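Local coordinates for uroporphyrinogen-III C-methyltransferase (Pseudomonas denitrificans, PDB 1S4D), which transfers methyl groups from S-adenosyl-L-methionine to C-2 and C-7 of uroporphyrinogen III in two successive steps, giving precorrin-2 for cobalamin and siroheme synthesis, at residues D42-D47 and D53-A58; L83-L88 and N93-L98; E87-G92 and H119-R124. All blocks are in the same frame, centred on the assembly; numbering follows the deposited sequence. Where two conformers were deposited one is given.

How the contacts relate
All three contacts lie in the tetrapyrrole methylase family region and meet one parallel sheet, in which strands 43-46 and 94-99 are neighbours. Along the chain contact 1 comes first, and contacts 2 and 3 both start from helix 78-90, sharing Glu87 and Leu88. The centres of contacts 2 and 3 are about 6 Å apart, those of 1 and 2 about 12 Å, and those of 1 and 3 about 18 Å. Contacts 1 and 2 are joined by the Asp47-Arg97 salt bridge, while Leu88 packs on Val43 and Val45. Together they fit the connection after strand 43-46, and helix 78-90 with the loop before strand 123-126, to a sheet whose strand 94-99 leads to S-adenosyl-L-homocysteine-binding Gly100.

Contact 1: D42-D47 and D53-A58; sequences DVIVHD and DCLKLA
Leu55 lays its CD1 methyl over one face of the His46 imidazole, with CD1 3.9 Å from the centroid of the His46 ring and 17° off the ring normal. That near-perpendicular approach is the geometry of a CH-pi contact; the methyl sits somewhat toward the rim, and the two side chains cross at about a right angle. The other branch of Leu55 serves a different partner: CD2 reaches CG2 of Ile44 at 3.8 Å, the two side chains sliding past one another in opposite directions. Ile44 also divides its work. Its CG1 stands anti to the carbonyl carbon (chi1 -64°), and with chi2 at 170° the chain runs out straight, bringing Ile44 CD1 to 3.5 Å from CB of Ala58.

On strand 43-46 the touching residues are thus Ile44 and His46, two apart on one side, and they meet Leu55 and Ala58 of the link to strand 63-66, its neighbour in the parallel sheet; residues 54-57 of this link have helical backbone angles. It packs on the side of the sheet where helix 32-40 also lies, with Leu38 against Ile44, and Leu98 of the neighbouring strand 94-99 touches both His46 and Leu55. Leu57 turns elsewhere, to helix 32-40 and to Phe6 of the second subunit.

No hydrogen bond crosses; between these two segments the contact rests on dispersion and buried methyl groups, with one ring face taking part.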
loop_
_atom_site.group_PDB
_atom_site.type_symbol
_atom_site.label_atom_id
_atom_site.label_comp_id
_atom_site.label_asym_id
_atom_site.label_seq_id
_atom_site.Cartn_x
_atom_site.Cartn_y
_atom_site.Cartn_z
ATOM N N ASP B 42 0.147 18.515 18.446
ATOM C CA ASP B 42 0.812 19.724 18.907
ATOM C C ASP B 42 1.922 20.089 17.950
ATOM O O ASP B 42 2.204 21.255 17.749
ATOM C CB ASP B 42 1.368 19.547 20.318
ATOM C CG ASP B 42 0.280 19.443 21.361
ATOM O OD1 ASP B 42 -0.612 20.314 21.365
ATOM O OD2 ASP B 42 0.233 18.534 22.213
ATOM N N VAL B 43 2.540 19.089 17.348
ATOM C CA VAL B 43 3.631 19.328 16.428
ATOM C C VAL B 43 3.616 18.278 15.315
ATOM O O VAL B 43 3.378 17.104 15.554
ATOM C CB VAL B 43 5.009 19.486 17.187
ATOM C CG1 VAL B 43 5.344 18.266 18.035
ATOM C CG2 VAL B 43 6.139 19.845 16.238
ATOM N N ILE B 44 3.806 18.733 14.087
ATOM C CA ILE B 44 3.743 17.872 12.914
ATOM C C ILE B 44 5.102 17.947 12.250
ATOM O O ILE B 44 5.465 18.981 11.647
ATOM C CB ILE B 44 2.631 18.347 11.948
ATOM C CG1 ILE B 44 1.268 18.226 12.620
ATOM C CG2 ILE B 44 2.635 17.539 10.650
ATOM C CD1 ILE B 44 0.172 18.873 11.870
ATOM N N VAL B 45 5.873 16.874 12.410
ATOM C CA VAL B 45 7.181 16.774 11.793
ATOM C C VAL B 45 6.955 16.048 10.483
ATOM O O VAL B 45 6.557 14.873 10.461
ATOM C CB VAL B 45 8.152 16.030 12.710
ATOM C CG1 VAL B 45 9.544 15.920 12.089
ATOM C CG2 VAL B 45 8.229 16.739 14.039
ATOM N N HIS B 46 7.172 16.761 9.388
ATOM C CA HIS B 46 6.798 16.253 8.077
ATOM C C HIS B 46 7.934 16.237 7.040
ATOM O O HIS B 46 8.939 16.909 7.195
ATOM C CB HIS B 46 5.607 17.046 7.555
ATOM C CG HIS B 46 5.953 18.451 7.198
ATOM N ND1 HIS B 46 5.653 19.519 8.015
ATOM C CD2 HIS B 46 6.590 18.966 6.119
ATOM C CE1 HIS B 46 6.093 20.633 7.452
ATOM N NE2 HIS B 46 6.671 20.323 6.306
ATOM N N ASP B 47 7.737 15.442 5.988
ATOM C CA ASP B 47 8.649 15.335 4.849
ATOM C C ASP B 47 8.543 16.512 3.880
ATOM O O ASP B 47 7.554 17.236 3.888
ATOM C CB ASP B 47 8.289 14.082 4.061
ATOM C CG ASP B 47 8.668 12.812 4.780
ATOM O OD1 ASP B 47 8.152 11.733 4.388
ATOM O OD2 ASP B 47 9.495 12.807 5.726
ATOM N N ASP B 53 -1.690 20.957 1.388
ATOM C CA ASP B 53 -3.107 20.660 1.636
ATOM C C ASP B 53 -3.377 19.834 2.899
ATOM O O ASP B 53 -4.167 20.254 3.753
ATOM C CB ASP B 53 -3.764 20.016 0.400
ATOM C CG ASP B 53 -3.113 20.448 -0.928
ATOM O OD1 ASP B 53 -3.524 21.519 -1.477
ATOM O OD2 ASP B 53 -2.188 19.766 -1.477
ATOM N N CYS B 54 -2.706 18.710 3.082
ATOM C CA CYS B 54 -2.730 17.934 4.326
ATOM C C CYS B 54 -2.561 18.789 5.579
ATOM O O CYS B 54 -3.355 18.699 6.511
ATOM C CB CYS B 54 -1.624 16.893 4.303
ATOM S SG CYS B 54 -1.833 15.732 2.946
ATOM N N LEU B 55 -1.514 19.613 5.580
ATOM C CA LEU B 55 -1.101 20.403 6.737
ATOM C C LEU B 55 -2.146 21.399 7.195
ATOM O O LEU B 55 -2.162 21.773 8.358
ATOM C CB LEU B 55 0.231 21.107 6.464
ATOM C CG LEU B 55 1.428 20.183 6.184
ATOM C CD1 LEU B 55 2.725 20.968 5.836
ATOM C CD2 LEU B 55 1.656 19.246 7.361
ATOM N N LYS B 56 -3.022 21.801 6.275
ATOM C CA LYS B 56 -4.131 22.717 6.555
ATOM C C LYS B 56 -5.139 22.168 7.569
ATOM O O LYS B 56 -5.964 22.919 8.082
ATOM C CB LYS B 56 -4.854 23.089 5.246
ATOM C CG LYS B 56 -4.873 24.589 4.897
ATOM C CD LYS B 56 -6.163 25.275 5.386
ATOM C CE LYS B 56 -6.946 25.929 4.238
ATOM N NZ LYS B 56 -7.218 27.369 4.512
ATOM N N LEU B 57 -5.072 20.873 7.859
ATOM C CA LEU B 57 -5.983 20.247 8.812
ATOM C C LEU B 57 -5.526 20.437 10.262
ATOM O O LEU B 57 -6.333 20.309 11.214
ATOM C CB LEU B 57 -6.150 18.757 8.508
ATOM C CG LEU B 57 -7.087 18.321 7.378
ATOM C CD1 LEU B 57 -6.956 16.842 7.138
ATOM C CD2 LEU B 57 -8.533 18.649 7.686
ATOM N N ALA B 58 -4.232 20.736 10.426
ATOM C CA ALA B 58 -3.644 21.004 11.739
ATOM C C ALA B 58 -4.447 22.075 12.443
ATOM O O ALA B 58 -4.931 23.002 11.798
ATOM C CB ALA B 58 -2.212 21.447 11.588
#

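Contact 2: L83-L88 and N93-L98; sequences LRLVEL and NRVLRL
Two hydrogen bonds converge on the carbonyl oxygen of Leu88, both from Asn93. The side-chain amide gives ND2 to Leu88 O at 3.1 Å, a fairly straight bond (160°) with the oxygen close to the amide plane; the backbone adds Asn93 N to Leu88 O at 3.2 Å, one of the two backbone bonds of the Schellman motif that closes helix 78-90. The asparagine's CG lies beside its own backbone N (chi1 -68°), which carries ND2 back to the helix. Replacing it with alanine removes the amide, and Leu88 O would probably keep just the backbone N-H of the two, with the turn less firmly held.

Apolar contacts make up the rest. The two methyls of Val95 part company, CG1 meeting Leu85 CD2 at 4.0 Å and CG2 meeting Leu88 CB at 3.7 Å. Leu85 CD1 rests on the aliphatic part of Arg97, 3.7 Å from Arg97 CD, while the guanidinium forms salt bridges with Asp47 and Glu112.

The axes of 83-88 and 94-98 approach to 8.9 Å at 159°, nearly antiparallel. This is the helix-to-strand half of a beta-alpha-beta crossover, in which helix 78-90 links strand 63-66 to parallel strand 94-99, with 43-46 between them in the sheet.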
loop_
_atom_site.group_PDB
_atom_site.type_symbol
_atom_site.label_atom_id
_atom_site.label_comp_id
_atom_site.label_asym_id
_atom_site.label_seq_id
_atom_site.Cartn_x
_atom_site.Cartn_y
_atom_site.Cartn_z
ATOM N N LEU B 83 15.617 11.273 17.128
ATOM C CA LEU B 83 15.894 11.814 18.441
ATOM C C LEU B 83 14.980 13.014 18.735
ATOM O O LEU B 83 14.533 13.179 19.886
ATOM C CB LEU B 83 17.392 12.141 18.612
ATOM C CG LEU B 83 18.324 10.918 18.835
ATOM C CD1 LEU B 83 19.797 11.269 18.996
ATOM C CD2 LEU B 83 17.878 10.037 19.986
ATOM N N ARG B 84 14.671 13.804 17.697
ATOM C CA ARG B 84 13.871 15.022 17.835
ATOM C C ARG B 84 12.439 14.635 18.200
ATOM O O ARG B 84 11.820 15.288 19.057
ATOM C CB ARG B 84 13.962 15.927 16.576
ATOM C CG ARG B 84 12.730 16.802 16.248
ATOM C CD ARG B 84 12.877 18.346 16.377
ATOM N NE ARG B 84 12.877 18.805 17.763
ATOM C CZ ARG B 84 12.241 19.890 18.252
ATOM N NH1 ARG B 84 12.356 20.173 19.539
ATOM N NH2 ARG B 84 11.490 20.690 17.512
ATOM N N LEU B 85 11.935 13.561 17.578
ATOM C CA LEU B 85 10.644 12.978 17.942
ATOM C C LEU B 85 10.609 12.595 19.419
ATOM O O LEU B 85 9.650 12.892 20.126
ATOM C CB LEU B 85 10.318 11.761 17.074
ATOM C CG LEU B 85 10.101 12.015 15.569
ATOM C CD1 LEU B 85 9.662 10.726 14.847
ATOM C CD2 LEU B 85 9.158 13.205 15.287
ATOM N N VAL B 86 11.674 11.960 19.883
ATOM C CA VAL B 86 11.804 11.602 21.278
ATOM C C VAL B 86 11.816 12.866 22.151
ATOM O O VAL B 86 11.213 12.884 23.220
ATOM C CB VAL B 86 13.059 10.708 21.509
ATOM C CG1 VAL B 86 13.383 10.539 23.012
ATOM C CG2 VAL B 86 12.863 9.349 20.840
ATOM N N GLU B 87 12.476 13.927 21.687
ATOM C CA GLU B 87 12.595 15.131 22.505
ATOM C C GLU B 87 11.223 15.807 22.661
ATOM O O GLU B 87 10.838 16.211 23.763
ATOM C CB GLU B 87 13.682 16.063 21.952
ATOM C CG GLU B 87 13.613 17.505 22.415
ATOM C CD GLU B 87 14.589 18.400 21.664
ATOM O OE1 GLU B 87 15.686 18.643 22.205
ATOM O OE2 GLU B 87 14.287 18.862 20.540
ATOM N N LEU B 88 10.487 15.876 21.555
ATOM C CA LEU B 88 9.121 16.398 21.516
ATOM C C LEU B 88 8.155 15.632 22.405
ATOM O O LEU B 88 7.340 16.237 23.108
ATOM C CB LEU B 88 8.618 16.399 20.073
ATOM C CG LEU B 88 9.349 17.425 19.197
ATOM C CD1 LEU B 88 9.168 17.082 17.724
ATOM C CD2 LEU B 88 8.903 18.869 19.511
ATOM N N ASN B 93 4.388 16.839 24.314
ATOM C CA ASN B 93 3.620 17.130 23.103
ATOM C C ASN B 93 2.898 15.880 22.572
ATOM O O ASN B 93 3.357 14.752 22.765
ATOM C CB ASN B 93 4.516 17.706 21.990
ATOM C CG ASN B 93 5.053 19.088 22.314
ATOM O OD1 ASN B 93 4.352 20.084 22.167
ATOM N ND2 ASN B 93 6.316 19.156 22.749
ATOM N N ARG B 94 1.760 16.092 21.916
ATOM C CA ARG B 94 1.165 15.074 21.069
ATOM C C ARG B 94 1.908 15.209 19.735
ATOM O O ARG B 94 1.814 16.248 19.070
ATOM C CB ARG B 94 -0.338 15.327 20.879
ATOM C CG ARG B 94 -1.185 15.502 22.167
ATOM C CD ARG B 94 -2.485 16.231 21.899
ATOM N NE ARG B 94 -3.108 16.782 23.098
ATOM C CZ ARG B 94 -3.954 16.099 23.889
ATOM N NH1 ARG B 94 -4.279 14.837 23.605
ATOM N NH2 ARG B 94 -4.473 16.676 24.969
ATOM N N VAL B 95 2.670 14.179 19.371
ATOM C CA VAL B 95 3.605 14.260 18.249
ATOM C C VAL B 95 3.149 13.430 17.054
ATOM O O VAL B 95 2.901 12.212 17.178
ATOM C CB VAL B 95 5.040 13.800 18.662
ATOM C CG1 VAL B 95 6.030 14.092 17.567
ATOM C CG2 VAL B 95 5.475 14.469 19.933
ATOM N N LEU B 96 3.053 14.103 15.910
ATOM C CA LEU B 96 2.695 13.497 14.632
ATOM C C LEU B 96 3.906 13.536 13.721
ATOM O O LEU B 96 4.400 14.641 13.390
ATOM C CB LEU B 96 1.590 14.334 13.973
ATOM C CG LEU B 96 0.443 13.690 13.196
ATOM C CD1 LEU B 96 -0.220 14.770 12.474
ATOM C CD2 LEU B 96 0.909 12.694 12.210
ATOM N N ARG B 97 4.410 12.363 13.331
ATOM C CA ARG B 97 5.483 12.311 12.316
ATOM C C ARG B 97 4.748 11.953 11.049
ATOM O O ARG B 97 4.226 10.846 10.958
ATOM C CB ARG B 97 6.578 11.291 12.668
ATOM C CG ARG B 97 7.500 10.860 11.515
ATOM C CD ARG B 97 8.853 11.605 11.397
ATOM N NE ARG B 97 8.822 12.479 10.229
ATOM C CZ ARG B 97 9.597 12.391 9.147
ATOM N NH1 ARG B 97 10.568 11.485 9.034
ATOM N NH2 ARG B 97 9.407 13.253 8.165
ATOM N N LEU B 98 4.647 12.917 10.123
ATOM C CA LEU B 98 3.847 12.769 8.906
ATOM C C LEU B 98 4.746 12.288 7.785
ATOM O O LEU B 98 5.593 13.028 7.308
ATOM C CB LEU B 98 3.266 14.112 8.477
ATOM C CG LEU B 98 1.817 14.371 8.008
ATOM C CD1 LEU B 98 1.718 15.520 7.002
ATOM C CD2 LEU B 98 1.128 13.160 7.461
#

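Contact 3: E87-G92 and H119-R124; sequences ELARAG and HQVPFR
With CG of Arg90 anti to its carbonyl carbon (chi1 -74°) and the chain extended from CG to NE, the guanidinium is carried from the end of helix 78-90 to the backbone and CB of His119. Val121 sets CG1 anti to its own nitrogen (chi1 174°), which directs that methyl at Ala89.

The polar meeting point is a weak hydrogen bond: Arg90 NH2 lies 3.0 Å from His119 O, but the N-H...O angle is only 129°, and the oxygen comes obliquely to the guanidinium. The same NH2 is 3.5 Å from His119 CB and lies at the edge of the imidazole, near its plane; the flat groups are steeply inclined. From Arg90 NH2 to His119 ND1, the nearest ring nitrogen, is 4.1 Å. The ring leads away from 87-92; the His119 side chain also touches Arg79, Leu83 and Val86, earlier on helix 78-90.

The apolar meeting point is Ala89 CB against Val121 CG1 at 3.6 Å, and both side chains also touch Val17 of strand 16-21. Both helices end here in Schellman motifs: Gly92, with positive phi, gives N to Ala89 O at 2.9 Å, the other bond being that from Asn93 N to Leu88 O, and Gln120 plays the matching part after helix 109-118.

The buried alanine-valine pair joins the helix to the loop that leads into strand 123-126, the outermost strand of the sheet within this chain. The Arg90 bond, bent and at an exposed residue, probably adds little strength, although its positive charge would probably suit the partial negative charge at the C-terminal end of helix 109-118.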
loop_
_atom_site.group_PDB
_atom_site.type_symbol
_atom_site.label_atom_id
_atom_site.label_comp_id
_atom_site.label_asym_id
_atom_site.label_seq_id
_atom_site.Cartn_x
_atom_site.Cartn_y
_atom_site.Cartn_z
ATOM N N GLU B 87 12.476 13.927 21.687
ATOM C CA GLU B 87 12.595 15.131 22.505
ATOM C C GLU B 87 11.223 15.807 22.661
ATOM O O GLU B 87 10.838 16.211 23.763
ATOM C CB GLU B 87 13.682 16.063 21.952
ATOM C CG GLU B 87 13.613 17.505 22.415
ATOM C CD GLU B 87 14.589 18.400 21.664
ATOM O OE1 GLU B 87 15.686 18.643 22.205
ATOM O OE2 GLU B 87 14.287 18.862 20.540
ATOM N N LEU B 88 10.487 15.876 21.555
ATOM C CA LEU B 88 9.121 16.398 21.516
ATOM C C LEU B 88 8.155 15.632 22.405
ATOM O O LEU B 88 7.340 16.237 23.108
ATOM C CB LEU B 88 8.618 16.399 20.073
ATOM C CG LEU B 88 9.349 17.425 19.197
ATOM C CD1 LEU B 88 9.168 17.082 17.724
ATOM C CD2 LEU B 88 8.903 18.869 19.511
ATOM N N ALA B 89 8.258 14.305 22.366
ATOM C CA ALA B 89 7.413 13.430 23.155
ATOM C C ALA B 89 7.724 13.496 24.672
ATOM O O ALA B 89 6.816 13.633 25.502
ATOM C CB ALA B 89 7.517 12.031 22.631
ATOM N N ARG B 90 8.999 13.418 25.026
ATOM C CA ARG B 90 9.416 13.564 26.417
ATOM C C ARG B 90 8.965 14.900 27.047
ATOM O O ARG B 90 8.767 14.990 28.247
ATOM C CB ARG B 90 10.936 13.392 26.546
ATOM C CG ARG B 90 11.398 11.958 26.417
ATOM C CD ARG B 90 12.817 11.711 26.916
ATOM N NE ARG B 90 13.076 10.278 27.062
ATOM C CZ ARG B 90 14.262 9.707 26.897
ATOM N NH1 ARG B 90 15.328 10.434 26.586
ATOM N NH2 ARG B 90 14.382 8.398 27.038
ATOM N N ALA B 91 8.790 15.928 26.228
ATOM C CA ALA B 91 8.339 17.227 26.726
ATOM C C ALA B 91 6.799 17.342 26.850
ATOM O O ALA B 91 6.278 18.374 27.292
ATOM C CB ALA B 91 8.910 18.342 25.863
ATOM N N GLY B 92 6.086 16.290 26.444
ATOM C CA GLY B 92 4.658 16.207 26.652
ATOM C C GLY B 92 3.792 16.636 25.491
ATOM O O GLY B 92 2.589 16.782 25.665
ATOM N N HIS B 119 13.902 4.576 23.621
ATOM C CA HIS B 119 13.828 5.697 24.556
ATOM C C HIS B 119 12.505 5.738 25.307
ATOM O O HIS B 119 12.148 6.778 25.878
ATOM C CB HIS B 119 14.059 7.026 23.840
ATOM C CG HIS B 119 15.353 7.100 23.093
ATOM N ND1 HIS B 119 16.474 7.720 23.605
ATOM C CD2 HIS B 119 15.701 6.642 21.867
ATOM C CE1 HIS B 119 17.460 7.633 22.732
ATOM N NE2 HIS B 119 17.017 6.987 21.666
ATOM N N GLN B 120 11.785 4.609 25.295
ATOM C CA GLN B 120 10.575 4.419 26.124
ATOM C C GLN B 120 9.400 5.334 25.714
ATOM O O GLN B 120 8.598 5.750 26.553
ATOM C CB GLN B 120 10.888 4.585 27.621
ATOM C CG GLN B 120 12.013 3.722 28.141
ATOM C CD GLN B 120 11.548 2.333 28.437
ATOM O OE1 GLN B 120 11.570 1.477 27.557
ATOM N NE2 GLN B 120 11.107 2.097 29.670
ATOM N N VAL B 121 9.288 5.644 24.426
ATOM C CA VAL B 121 8.195 6.499 23.969
ATOM C C VAL B 121 7.138 5.642 23.267
ATOM O O VAL B 121 7.462 4.940 22.315
ATOM C CB VAL B 121 8.727 7.610 23.039
ATOM C CG1 VAL B 121 7.600 8.416 22.436
ATOM C CG2 VAL B 121 9.676 8.517 23.790
ATOM N N PRO B 122 5.881 5.666 23.716
ATOM C CA PRO B 122 4.837 4.883 23.031
ATOM C C PRO B 122 4.530 5.484 21.672
ATOM O O PRO B 122 4.722 6.699 21.473
ATOM C CB PRO B 122 3.624 4.988 23.959
ATOM C CG PRO B 122 3.842 6.224 24.753
ATOM C CD PRO B 122 5.343 6.434 24.855
ATOM N N PHE B 123 4.074 4.641 20.744
ATOM C CA PHE B 123 3.770 5.075 19.383
ATOM C C PHE B 123 2.663 4.239 18.819
ATOM O O PHE B 123 2.395 3.141 19.299
ATOM C CB PHE B 123 4.994 4.953 18.469
ATOM C CG PHE B 123 5.442 3.544 18.258
ATOM C CD1 PHE B 123 5.074 2.848 17.130
ATOM C CD2 PHE B 123 6.242 2.913 19.202
ATOM C CE1 PHE B 123 5.477 1.540 16.945
ATOM C CE2 PHE B 123 6.653 1.601 19.029
ATOM C CZ PHE B 123 6.263 0.908 17.902
ATOM N N ARG B 124 2.032 4.773 17.779
ATOM C CA ARG B 124 1.081 4.046 16.958
ATOM C C ARG B 124 1.599 4.147 15.515
ATOM O O ARG B 124 2.275 5.132 15.185
ATOM C CB ARG B 124 -0.298 4.709 17.067
ATOM C CG ARG B 124 -1.253 4.340 15.928
ATOM C CD ARG B 124 -2.662 4.856 16.087
ATOM N NE ARG B 124 -3.342 4.261 17.238
ATOM C CZ ARG B 124 -4.383 3.446 17.179
ATOM N NH1 ARG B 124 -4.898 3.079 16.009
ATOM N NH2 ARG B 124 -4.910 2.991 18.310
#